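Long-range contacts in phosphotriesterase, putative (Deinococcus radiodurans, PDB 4J35), which probably hydrolyses lactones with a pair of divalent metal ions, and here has been engineered for the hydrolysis of organophosphates: residues A3-T7 / I137-V141; A93-F97 / M123-V128; A187-T191 / T217-V222; F226-L231 / R243-L247. The protein carries 7 engineered substitutions. All coordinates share one frame; numbering follows the deposited sequence.

Interaction 1. Residues A3-T7 / I137-V141; sequences AQTVT and IRAGV
Gln4 lies against Arg138, and its side chain can be followed outward over that residue. CB passes Gly140, 4.1 Å from its CA. With CG anti to the backbone N (chi1 -162°), the chain heads for Arg138 and CG meets CB of that residue at 3.6 Å. A bend at chi2 then lays the amide over one face of the guanidinium, offset toward its rim, with Gln4 CD 3.4 Å from Arg138 NH1 and the two planes 24° apart. This is a stack of flat groups, not a hydrogen bond: OE1 has a poor angle to NH1, and NE2 faces it as a second donor. NE2 donates to a water that also joins Thr5 O and Arg138 N, while Arg138 NE is held by Val128 O. Two further waters bridge the backbones, and Gly140 CA makes a CA-H...O contact with Gln4 O at 3.4 Å. Farther along, Ile137 CG2 packs on Val6 CB at 3.8 Å. The contact sets strand 3-5, which pairs antiparallel with strand 8-10, against the loop between helices 116-129 and 153-169, with strand 89-91 and helix 76-86 packing alongside.

Interaction 2. Residues A93-F97 / M123-V128; sequences ATGFF and MMRTEV. Engineered in segment 93-97: Phe97 (natural residue Tyr).
Met123 opens the helical side of the contact by sending its thioether to the rim of Phe96. Its CG lies anti to the backbone N (chi1 169°), and a bend at chi3 brings both SD and the methyl to the ring: SD is 3.8 Å from Phe96 CE1 and CE is 4.0 Å from Phe96 CD1. The sulfur stands 74° off the ring normal, so this Met-aromatic contact is made at the edge. One residue on, Met124 approaches Thr94 with CG, 4.0 Å from Thr94 OG1, while its extended chain packs on Ala162 and Val165 of helix 153-169. Glu127, a turn further, carries the polar link. The hydroxyl of Thr94, turned anti to its own backbone N (chi1 179°), donates to Glu127 OE1 at 2.7 Å, meeting the anti lone pair of that oxygen, the one turned away from OE2. The same oxygen receives Asn70 ND2 and a salt bridge from Arg74, a set of donors that would probably favour the charged carboxylate and limit its rotation. Val128 finishes the row with a methyl-methyl contact, CG2 lying 4.0 Å from Thr94 CG2. Thr94 is thus held at its hydroxyl by Glu127 and touched at its methyl by Val128. This is a loop-to-helix contact in a TIM-barrel hydrolase of the phosphotriesterase family: the loop leaving strand 89-91 is fastened to helix 116-129, and it runs on to engineered Phe97, whose ring meets the metal ligand His176 edge-to-face.

Interaction 3. Residues A187-T191 / T217-V222; sequences AELLT and TLRHGV
His220, Ala187 and Thr191 bury the most surface here, with the imidazole laid against one turn of helix 183-192. The ring is carried there with CG beside the backbone N of His220 (chi1 -67°), and one of its faces rests on the helix backbone: Glu188 N stands 4.0 Å above the plane, over the ring centre, and the carbonyl carbon of Ala187 lies nearer the rim. On the Glu188 side NE2 comes to 3.6 Å from Glu188 CB, but the carboxylate itself leads away, and OE2 and NE2 remain 4.7 Å apart. Ala187 sets its methyl against His220, Val222 and Thr217. CB is 3.7 Å from His220 ND1 and 3.8 Å from Val222 CG2, and it also reaches the methyl of Thr217. Thr191, one turn on, divides its two branches. Its CG2 touches the carbonyl oxygen of His220 at 3.6 Å, whereas OG1, set between its own backbone N and carbonyl carbon (chi1 53°), turns back along the helix and donates to Ala187 O at 2.8 Å. That oxygen also accepts from Thr191 N, the two donors coming from opposite faces of its plane. The hydroxyl of Thr191 and, weakly through Thr217 O, ND1 of His220 are bonded within their own segments, so methyls and a ring face are left to join helix 183-192 to the turn after helix 211-218. Adhesion between the two rests on van der Waals packing, though Glu188 OE2, not in contact with NE2, might still slightly favour a protonated imidazole.

Interaction 4. Residues F226-L231 / R243-L247; sequences FDRIGL and RLSVL
Leu231 O is gripped by the guanidinium of Arg243: NH2 donates at 2.9 Å, with an N-H...O angle of 146°, and NH1 adds a weak bond at 3.3 Å. The oxygen also accepts from Thr237 OG1. Arg243 reaches it by a chain extended from CG to NE, and a turn at chi4 (83°) swings the flat group across the loop. One guanidinium face then lies over the Arg228 carbonyl, whose oxygen is 3.1 Å from NH2 at an angle too poor for a bond; that oxygen instead accepts from Leu231 N and closes a type II turn. Asp206 pairs with NE and Asp240 with NH1, so this buried cation is probably well compensated. Behind the head group, Arg243 CD packs on Ile229 CG1 at 3.9 Å. Phe226 supplies the apolar half. Leu247 CD1 sits 3.8 Å from the ring centroid and 10° off its normal, a CH-pi contact over the face, while Val246 CG1 approaches CZ at the ring edge, 4.0 Å away. Within the same loop, Arg228 pairs with the metal ligand Asp264, while Asp227 bonds His204, a ligand of the other cobalt ion. The contact bolts the loop after strand 223-226 to helix 240-251; strand 259-261 lies beside Ile229 and Leu247, and helix 291-303 packs on Ile229.

Starting at the N terminus, interaction 1 closes the longest loop, bringing strand 3-5 against the loop that follows helix 116-129. Interaction 2 is nested inside it, and the two touch: Ala139 N probably bonds Glu127 O and Val141 O probably accepts from Thr94 N, so residues 137-141 bond to both the 93-97 loop and helix 116-129. Interactions 3 and 4 follow in series, none crossing another. Interaction 3 joins helix 183-192 to the end of helix 211-218, and the chain then passes along strand 223-226 into interaction 4, which secures the next loop to helix 240-251. Interactions 1 and 4 lie on opposite sides of the chain's centre, about 27 Å apart between centres.

Interaction 1. Residues A3-T7 / I137-V141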
loop_
_atom_site.group_PDB
_atom_site.type_symbol
_atom_site.label_atom_id
_atom_site.label_comp_id
_atom_site.label_asym_id
_atom_site.label_seq_id
_atom_site.Cartn_x
_atom_site.Cartn_y
_atom_site.Cartn_z
ATOM N N ALA A 3 -6.552 11.220 10.209
ATOM C CA ALA A 3 -5.478 10.599 9.431
ATOM C C ALA A 3 -4.312 11.557 9.386
ATOM O O ALA A 3 -4.497 12.755 9.192
ATOM C CB ALA A 3 -5.951 10.311 8.022
ATOM N N GLN A 4 -3.098 11.046 9.544
ATOM C CA GLN A 4 -1.946 11.910 9.390
ATOM C C GLN A 4 -1.487 11.908 7.930
ATOM O O GLN A 4 -0.942 10.919 7.465
ATOM C CB GLN A 4 -0.823 11.449 10.320
ATOM C CG GLN A 4 0.233 12.507 10.551
ATOM C CD GLN A 4 -0.314 13.757 11.212
ATOM O OE1 GLN A 4 -1.302 13.711 11.957
ATOM N NE2 GLN A 4 0.326 14.883 10.946
ATOM N N THR A 5 -1.709 13.010 7.215
ATOM C CA THR A 5 -1.274 13.124 5.821
ATOM C C THR A 5 -0.012 13.951 5.763
ATOM O O THR A 5 0.430 14.489 6.774
ATOM C CB THR A 5 -2.322 13.816 4.917
ATOM O OG1 THR A 5 -2.208 15.242 5.044
ATOM C CG2 THR A 5 -3.702 13.374 5.265
ATOM N N VAL A 6 0.583 14.043 4.584
ATOM C CA VAL A 6 1.848 14.749 4.432
ATOM C C VAL A 6 1.644 16.275 4.502
ATOM O O VAL A 6 2.617 17.023 4.588
ATOM C CB VAL A 6 2.575 14.346 3.105
ATOM C CG1 VAL A 6 2.847 12.832 3.077
ATOM C CG2 VAL A 6 1.767 14.763 1.881
ATOM N N THR A 7 0.390 16.730 4.475
ATOM C CA THR A 7 0.086 18.142 4.711
ATOM C C THR A 7 -0.571 18.411 6.076
ATOM O O THR A 7 -1.129 19.488 6.293
ATOM C CB THR A 7 -0.868 18.713 3.647
ATOM O OG1 THR A 7 -2.048 17.897 3.569
ATOM C CG2 THR A 7 -0.193 18.798 2.289
ATOM N N ILE A 137 7.196 16.060 8.576
ATOM C CA ILE A 137 6.179 15.307 7.861
ATOM C C ILE A 137 6.068 13.931 8.506
ATOM O O ILE A 137 7.054 13.197 8.559
ATOM C CB ILE A 137 6.540 15.151 6.391
ATOM C CG1 ILE A 137 6.804 16.529 5.786
ATOM C CG2 ILE A 137 5.429 14.437 5.651
ATOM C CD1 ILE A 137 7.186 16.490 4.339
ATOM N N ARG A 138 4.879 13.579 8.989
ATOM C CA ARG A 138 4.705 12.305 9.669
ATOM C C ARG A 138 4.141 11.205 8.767
ATOM O O ARG A 138 3.334 11.471 7.877
ATOM C CB ARG A 138 3.832 12.487 10.912
ATOM C CG ARG A 138 4.527 13.338 11.987
ATOM C CD ARG A 138 3.494 14.027 12.892
ATOM N NE ARG A 138 2.717 13.059 13.665
ATOM C CZ ARG A 138 1.581 13.337 14.300
ATOM N NH1 ARG A 138 1.062 14.555 14.235
ATOM N NH2 ARG A 138 0.959 12.389 14.988
ATOM N N ALA A 139 4.593 9.970 9.003
ATOM C CA ALA A 139 4.015 8.804 8.346
ATOM C C ALA A 139 2.617 8.556 8.898
ATOM O O ALA A 139 2.392 8.685 10.092
ATOM C CB ALA A 139 4.893 7.584 8.554
ATOM N N GLY A 140 1.686 8.179 8.029
ATOM C CA GLY A 140 0.299 7.949 8.437
ATOM C C GLY A 140 -0.077 6.482 8.458
ATOM O O GLY A 140 -1.169 6.109 8.919
ATOM N N VAL A 141 0.840 5.646 7.954
ATOM C CA VAL A 141 0.673 4.204 7.975
ATOM C C VAL A 141 2.029 3.579 8.201
ATOM O O VAL A 141 3.066 4.177 7.862
ATOM C CB VAL A 141 0.038 3.654 6.659
ATOM C CG1 VAL A 141 -1.232 4.409 6.294
ATOM C CG2 VAL A 141 0.998 3.731 5.506
HETATM O O HOH W 1 -2.711 8.198 10.018
HETATM O O HOH W 2 1.577 11.041 5.991
HETATM O O HOH W 3 2.453 15.080 8.741
#

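Interaction 2. Residues A93-F97 / M123-V128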
loop_
_atom_site.group_PDB
_atom_site.type_symbol
_atom_site.label_atom_id
_atom_site.label_comp_id
_atom_site.label_asym_id
_atom_site.label_seq_id
_atom_site.Cartn_x
_atom_site.Cartn_y
_atom_site.Cartn_z
ATOM N N ALA A 93 4.160 6.208 4.271
ATOM C CA ALA A 93 4.449 5.050 5.098
ATOM C C ALA A 93 5.758 5.162 5.856
ATOM O O ALA A 93 6.684 5.872 5.459
ATOM C CB ALA A 93 4.501 3.811 4.219
ATOM N N THR A 94 5.856 4.375 6.936
ATOM C CA THR A 94 7.145 4.061 7.537
ATOM C C THR A 94 7.304 2.540 7.536
ATOM O O THR A 94 6.394 1.819 7.935
ATOM C CB THR A 94 7.262 4.584 8.959
ATOM O OG1 THR A 94 8.530 4.212 9.489
ATOM C CG2 THR A 94 6.135 4.053 9.861
ATOM N N GLY A 95 8.422 2.053 7.010
ATOM C CA GLY A 95 8.658 0.626 6.973
ATOM C C GLY A 95 9.751 0.259 6.007
ATOM O O GLY A 95 10.265 1.125 5.279
ATOM N N PHE A 96 10.121 -1.018 5.992
ATOM C CA PHE A 96 11.127 -1.500 5.029
ATOM C C PHE A 96 10.554 -2.658 4.229
ATOM O O PHE A 96 9.613 -3.301 4.677
ATOM C CB PHE A 96 12.338 -2.037 5.767
ATOM C CG PHE A 96 13.431 -1.038 6.007
ATOM C CD1 PHE A 96 13.219 0.094 6.763
ATOM C CD2 PHE A 96 14.695 -1.282 5.549
ATOM C CE1 PHE A 96 14.246 0.979 7.042
ATOM C CE2 PHE A 96 15.747 -0.403 5.827
ATOM C CZ PHE A 96 15.508 0.738 6.569
ATOM N N PHE A 97 11.151 -2.963 3.082
ATOM C CA PHE A 97 10.584 -3.960 2.161
ATOM C C PHE A 97 11.015 -5.402 2.497
ATOM O O PHE A 97 11.980 -5.599 3.229
ATOM C CB PHE A 97 11.014 -3.567 0.741
ATOM C CG PHE A 97 10.145 -4.084 -0.350
ATOM C CD1 PHE A 97 8.758 -3.938 -0.304
ATOM C CD2 PHE A 97 10.722 -4.618 -1.498
ATOM C CE1 PHE A 97 7.953 -4.371 -1.366
ATOM C CE2 PHE A 97 9.922 -5.043 -2.574
ATOM C CZ PHE A 97 8.537 -4.922 -2.503
ATOM N N MET A 123 12.414 3.872 15.192
ATOM C CA MET A 123 12.249 4.537 13.884
ATOM C C MET A 123 10.772 4.681 13.538
ATOM O O MET A 123 10.284 5.760 13.133
ATOM C CB MET A 123 12.985 3.735 12.800
ATOM C CG MET A 123 12.657 4.176 11.375
ATOM S SD MET A 123 13.407 3.038 10.179
ATOM C CE MET A 123 12.097 1.811 10.142
ATOM N N MET A 124 10.023 3.597 13.644
ATOM C CA MET A 124 8.624 3.683 13.284
ATOM C C MET A 124 7.916 4.693 14.174
ATOM O O MET A 124 7.161 5.528 13.687
ATOM C CB MET A 124 7.954 2.323 13.403
ATOM C CG MET A 124 8.347 1.350 12.312
ATOM S SD MET A 124 7.650 -0.290 12.642
ATOM C CE MET A 124 8.156 -1.127 11.133
ATOM N N ARG A 125 8.174 4.623 15.482
ATOM C CA ARG A 125 7.442 5.454 16.422
ATOM C C ARG A 125 7.728 6.913 16.121
ATOM O O ARG A 125 6.818 7.736 16.104
ATOM C CB ARG A 125 7.838 5.143 17.869
ATOM C CG ARG A 125 7.010 5.963 18.879
ATOM C CD ARG A 125 7.526 5.860 20.295
ATOM N NE ARG A 125 8.951 6.178 20.406
ATOM C CZ ARG A 125 9.460 7.408 20.351
ATOM N NH1 ARG A 125 8.667 8.463 20.175
ATOM N NH2 ARG A 125 10.776 7.592 20.463
ATOM N N THR A 126 9.000 7.220 15.868
ATOM C CA THR A 126 9.430 8.595 15.630
ATOM C C THR A 126 8.814 9.131 14.341
ATOM O O THR A 126 8.370 10.289 14.260
ATOM C CB THR A 126 10.968 8.698 15.523
ATOM O OG1 THR A 126 11.564 8.310 16.769
ATOM C CG2 THR A 126 11.404 10.121 15.153
ATOM N N GLU A 127 8.775 8.294 13.313
ATOM C CA GLU A 127 8.268 8.778 12.031
ATOM C C GLU A 127 6.736 8.953 12.056
ATOM O O GLU A 127 6.196 9.804 11.357
ATOM C CB GLU A 127 8.767 7.889 10.877
ATOM C CG GLU A 127 10.279 7.973 10.681
ATOM C CD GLU A 127 10.787 7.247 9.429
ATOM O OE1 GLU A 127 10.140 6.269 8.990
ATOM O OE2 GLU A 127 11.827 7.682 8.888
ATOM N N VAL A 128 6.046 8.169 12.875
ATOM C CA VAL A 128 4.591 8.280 13.031
ATOM C C VAL A 128 4.207 9.464 13.947
ATOM O O VAL A 128 3.195 10.147 13.712
ATOM C CB VAL A 128 4.011 6.972 13.682
ATOM C CG1 VAL A 128 2.634 7.205 14.311
ATOM C CG2 VAL A 128 3.954 5.840 12.662
#

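Interaction 3. Residues A187-T191 / T217-V222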
loop_
_atom_site.group_PDB
_atom_site.type_symbol
_atom_site.label_atom_id
_atom_site.label_comp_id
_atom_site.label_asym_id
_atom_site.label_seq_id
_atom_site.Cartn_x
_atom_site.Cartn_y
_atom_site.Cartn_z
ATOM N N ALA A 187 -1.986 -11.964 9.396
ATOM C CA ALA A 187 -3.140 -11.480 10.121
ATOM C C ALA A 187 -3.101 -12.134 11.485
ATOM O O ALA A 187 -3.314 -11.498 12.503
ATOM C CB ALA A 187 -4.449 -11.833 9.382
ATOM N N GLU A 188 -2.748 -13.403 11.479
ATOM C CA GLU A 188 -2.643 -14.151 12.743
ATOM C C GLU A 188 -1.503 -13.653 13.637
ATOM O O GLU A 188 -1.664 -13.548 14.865
ATOM C CB GLU A 188 -2.403 -15.604 12.443
ATOM C CG GLU A 188 -2.215 -16.410 13.727
ATOM C CD GLU A 188 -1.969 -17.845 13.418
ATOM O OE1 GLU A 188 -1.064 -18.113 12.595
ATOM O OE2 GLU A 188 -2.696 -18.694 13.969
ATOM N N LEU A 189 -0.352 -13.362 13.034
ATOM C CA LEU A 189 0.788 -12.836 13.779
ATOM C C LEU A 189 0.489 -11.450 14.372
ATOM O O LEU A 189 0.657 -11.220 15.564
ATOM C CB LEU A 189 2.043 -12.805 12.899
ATOM C CG LEU A 189 3.284 -12.157 13.503
ATOM C CD1 LEU A 189 3.640 -12.822 14.854
ATOM C CD2 LEU A 189 4.477 -12.236 12.547
ATOM N N LEU A 190 0.045 -10.515 13.550
ATOM C CA LEU A 190 -0.274 -9.186 14.055
ATOM C C LEU A 190 -1.394 -9.181 15.124
ATOM O O LEU A 190 -1.308 -8.447 16.109
ATOM C CB LEU A 190 -0.691 -8.274 12.879
ATOM C CG LEU A 190 0.484 -7.879 11.961
ATOM C CD1 LEU A 190 -0.124 -7.195 10.666
ATOM C CD2 LEU A 190 1.470 -6.975 12.646
ATOM N N THR A 191 -2.450 -9.957 14.921
ATOM C CA THR A 191 -3.517 -10.022 15.932
ATOM C C THR A 191 -3.002 -10.672 17.234
ATOM O O THR A 191 -3.312 -10.188 18.328
ATOM C CB THR A 191 -4.808 -10.748 15.453
ATOM O OG1 THR A 191 -4.507 -12.053 14.924
ATOM C CG2 THR A 191 -5.532 -9.895 14.392
ATOM N N THR A 217 -8.070 -15.433 6.036
ATOM C CA THR A 217 -7.496 -14.201 6.511
ATOM C C THR A 217 -8.520 -13.335 7.225
ATOM O O THR A 217 -8.215 -12.747 8.290
ATOM C CB THR A 217 -6.882 -13.382 5.270
ATOM O OG1 THR A 217 -6.014 -14.243 4.539
ATOM C CG2 THR A 217 -6.080 -12.218 5.756
ATOM N N LEU A 218 -9.735 -13.268 6.648
ATOM C CA LEU A 218 -10.791 -12.349 7.089
ATOM C C LEU A 218 -11.279 -12.763 8.480
ATOM O O LEU A 218 -11.786 -11.974 9.261
ATOM C CB LEU A 218 -11.973 -12.369 6.139
ATOM C CG LEU A 218 -11.617 -11.529 4.877
ATOM C CD1 LEU A 218 -12.557 -11.864 3.767
ATOM C CD2 LEU A 218 -11.703 -10.064 5.258
ATOM N N ARG A 219 -11.098 -14.028 8.740
ATOM C CA ARG A 219 -11.411 -14.616 10.056
ATOM C C ARG A 219 -10.768 -13.878 11.261
ATOM O O ARG A 219 -11.273 -13.952 12.391
ATOM C CB ARG A 219 -10.948 -16.072 10.028
ATOM C CG ARG A 219 -11.304 -16.889 11.217
ATOM C CD ARG A 219 -12.660 -17.534 10.995
ATOM N NE ARG A 219 -12.553 -18.797 10.261
ATOM C CZ ARG A 219 -12.648 -20.006 10.815
ATOM N NH1 ARG A 219 -12.870 -20.143 12.121
ATOM N NH2 ARG A 219 -12.534 -21.092 10.058
ATOM N N HIS A 220 -9.658 -13.168 11.030
ATOM C CA HIS A 220 -8.913 -12.519 12.105
ATOM C C HIS A 220 -9.406 -11.136 12.385
ATOM O O HIS A 220 -8.888 -10.459 13.277
ATOM C CB HIS A 220 -7.420 -12.516 11.781
ATOM C CG HIS A 220 -6.821 -13.881 11.791
ATOM N ND1 HIS A 220 -6.595 -14.602 10.643
ATOM C CD2 HIS A 220 -6.479 -14.693 12.819
ATOM C CE1 HIS A 220 -6.097 -15.784 10.955
ATOM N NE2 HIS A 220 -6.029 -15.870 12.273
ATOM N N GLY A 221 -10.404 -10.724 11.601
ATOM C CA GLY A 221 -11.065 -9.447 11.781
ATOM C C GLY A 221 -10.412 -8.326 11.001
ATOM O O GLY A 221 -10.846 -7.171 11.110
ATOM N N VAL A 222 -9.346 -8.660 10.284
ATOM C CA VAL A 222 -8.616 -7.673 9.507
ATOM C C VAL A 222 -9.350 -7.392 8.212
ATOM O O VAL A 222 -10.268 -8.105 7.806
ATOM C CB VAL A 222 -7.138 -8.096 9.184
ATOM C CG1 VAL A 222 -6.310 -8.287 10.501
ATOM C CG2 VAL A 222 -7.092 -9.375 8.304
#

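Interaction 4. Residues F226-L231 / R243-L247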
loop_
_atom_site.group_PDB
_atom_site.type_symbol
_atom_site.label_atom_id
_atom_site.label_comp_id
_atom_site.label_asym_id
_atom_site.label_seq_id
_atom_site.Cartn_x
_atom_site.Cartn_y
_atom_site.Cartn_z
ATOM N N PHE A 226 -7.457 -5.972 -2.494
ATOM C CA PHE A 226 -7.192 -6.388 -3.847
ATOM C C PHE A 226 -6.548 -5.135 -4.421
ATOM O O PHE A 226 -7.252 -4.241 -4.917
ATOM C CB PHE A 226 -8.531 -6.710 -4.536
ATOM C CG PHE A 226 -9.147 -8.027 -4.094
ATOM C CD1 PHE A 226 -9.522 -8.245 -2.784
ATOM C CD2 PHE A 226 -9.347 -9.039 -5.018
ATOM C CE1 PHE A 226 -10.084 -9.440 -2.419
ATOM C CE2 PHE A 226 -9.888 -10.221 -4.665
ATOM C CZ PHE A 226 -10.256 -10.442 -3.350
ATOM N N ASP A 227 -5.225 -5.014 -4.271
ATOM C CA ASP A 227 -4.605 -3.731 -4.503
ATOM C C ASP A 227 -3.581 -3.691 -5.641
ATOM O O ASP A 227 -2.807 -2.743 -5.718
ATOM C CB ASP A 227 -4.001 -3.189 -3.224
ATOM C CG ASP A 227 -3.031 -4.168 -2.575
ATOM O OD1 ASP A 227 -2.607 -5.121 -3.248
ATOM O OD2 ASP A 227 -2.730 -4.010 -1.375
ATOM N N ARG A 228 -3.584 -4.701 -6.507
ATOM C CA ARG A 228 -2.763 -4.639 -7.733
ATOM C C ARG A 228 -3.667 -4.776 -8.972
ATOM O O ARG A 228 -3.286 -5.376 -9.990
ATOM C CB ARG A 228 -1.679 -5.714 -7.711
ATOM C CG ARG A 228 -1.020 -5.844 -6.329
ATOM C CD ARG A 228 0.156 -6.768 -6.326
ATOM N NE ARG A 228 1.356 -6.103 -6.803
ATOM C CZ ARG A 228 2.534 -6.698 -6.932
ATOM N NH1 ARG A 228 2.687 -7.970 -6.567
ATOM N NH2 ARG A 228 3.568 -6.009 -7.407
ATOM N N ILE A 229 -4.865 -4.218 -8.865
ATOM C CA ILE A 229 -5.863 -4.330 -9.922
ATOM C C ILE A 229 -5.298 -3.608 -11.146
ATOM O O ILE A 229 -4.863 -2.473 -11.048
ATOM C CB ILE A 229 -7.225 -3.725 -9.529
ATOM C CG1 ILE A 229 -7.807 -4.494 -8.305
ATOM C CG2 ILE A 229 -8.218 -3.810 -10.680
ATOM C CD1 ILE A 229 -9.085 -3.907 -7.759
ATOM N N GLY A 230 -5.289 -4.315 -12.262
ATOM C CA GLY A 230 -4.721 -3.788 -13.517
ATOM C C GLY A 230 -3.414 -4.475 -13.897
ATOM O O GLY A 230 -3.023 -4.434 -15.065
ATOM N N LEU A 231 -2.738 -5.111 -12.930
ATOM C CA LEU A 231 -1.483 -5.813 -13.215
ATOM C C LEU A 231 -1.796 -7.285 -13.497
ATOM O O LEU A 231 -2.020 -8.064 -12.578
ATOM C CB LEU A 231 -0.514 -5.673 -12.035
ATOM C CG LEU A 231 0.903 -6.236 -12.170
ATOM C CD1 LEU A 231 1.589 -5.603 -13.382
ATOM C CD2 LEU A 231 1.691 -5.963 -10.877
ATOM N N ARG A 243 -9.650 -11.726 -10.506
ATOM C CA ARG A 243 -9.792 -10.878 -9.333
ATOM C C ARG A 243 -11.258 -10.650 -9.032
ATOM O O ARG A 243 -11.702 -10.872 -7.922
ATOM C CB ARG A 243 -9.124 -9.520 -9.537
ATOM C CG ARG A 243 -7.612 -9.566 -9.516
ATOM C CD ARG A 243 -7.009 -8.165 -9.512
ATOM N NE ARG A 243 -5.555 -8.230 -9.356
ATOM C CZ ARG A 243 -4.685 -8.448 -10.340
ATOM N NH1 ARG A 243 -5.090 -8.591 -11.600
ATOM N NH2 ARG A 243 -3.392 -8.517 -10.059
ATOM N N LEU A 244 -12.013 -10.192 -10.017
ATOM C CA LEU A 244 -13.387 -9.755 -9.744
ATOM C C LEU A 244 -14.306 -10.934 -9.450
ATOM O O LEU A 244 -15.306 -10.792 -8.759
ATOM C CB LEU A 244 -13.960 -8.922 -10.893
ATOM C CG LEU A 244 -13.220 -7.625 -11.209
ATOM C CD1 LEU A 244 -13.964 -6.863 -12.279
ATOM C CD2 LEU A 244 -13.018 -6.761 -9.976
ATOM N N SER A 245 -13.961 -12.092 -9.990
ATOM C CA SER A 245 -14.696 -13.302 -9.693
ATOM C C SER A 245 -14.594 -13.610 -8.184
ATOM O O SER A 245 -15.606 -13.909 -7.546
ATOM C CB SER A 245 -14.146 -14.461 -10.526
ATOM O OG SER A 245 -14.886 -15.648 -10.297
ATOM N N VAL A 246 -13.394 -13.510 -7.608
ATOM C CA VAL A 246 -13.216 -13.789 -6.169
ATOM C C VAL A 246 -13.903 -12.698 -5.385
ATOM O O VAL A 246 -14.622 -12.956 -4.421
ATOM C CB VAL A 246 -11.733 -13.847 -5.749
ATOM C CG1 VAL A 246 -11.596 -14.108 -4.236
ATOM C CG2 VAL A 246 -11.009 -14.918 -6.514
ATOM N N LEU A 247 -13.728 -11.462 -5.826
ATOM C CA LEU A 247 -14.337 -10.338 -5.128
ATOM C C LEU A 247 -15.865 -10.438 -5.045
ATOM O O LEU A 247 -16.461 -10.134 -4.004
ATOM C CB LEU A 247 -13.974 -9.039 -5.822
ATOM C CG LEU A 247 -14.196 -7.763 -5.024
ATOM C CD1 LEU A 247 -13.144 -7.623 -3.892
ATOM C CD2 LEU A 247 -14.106 -6.587 -5.990
#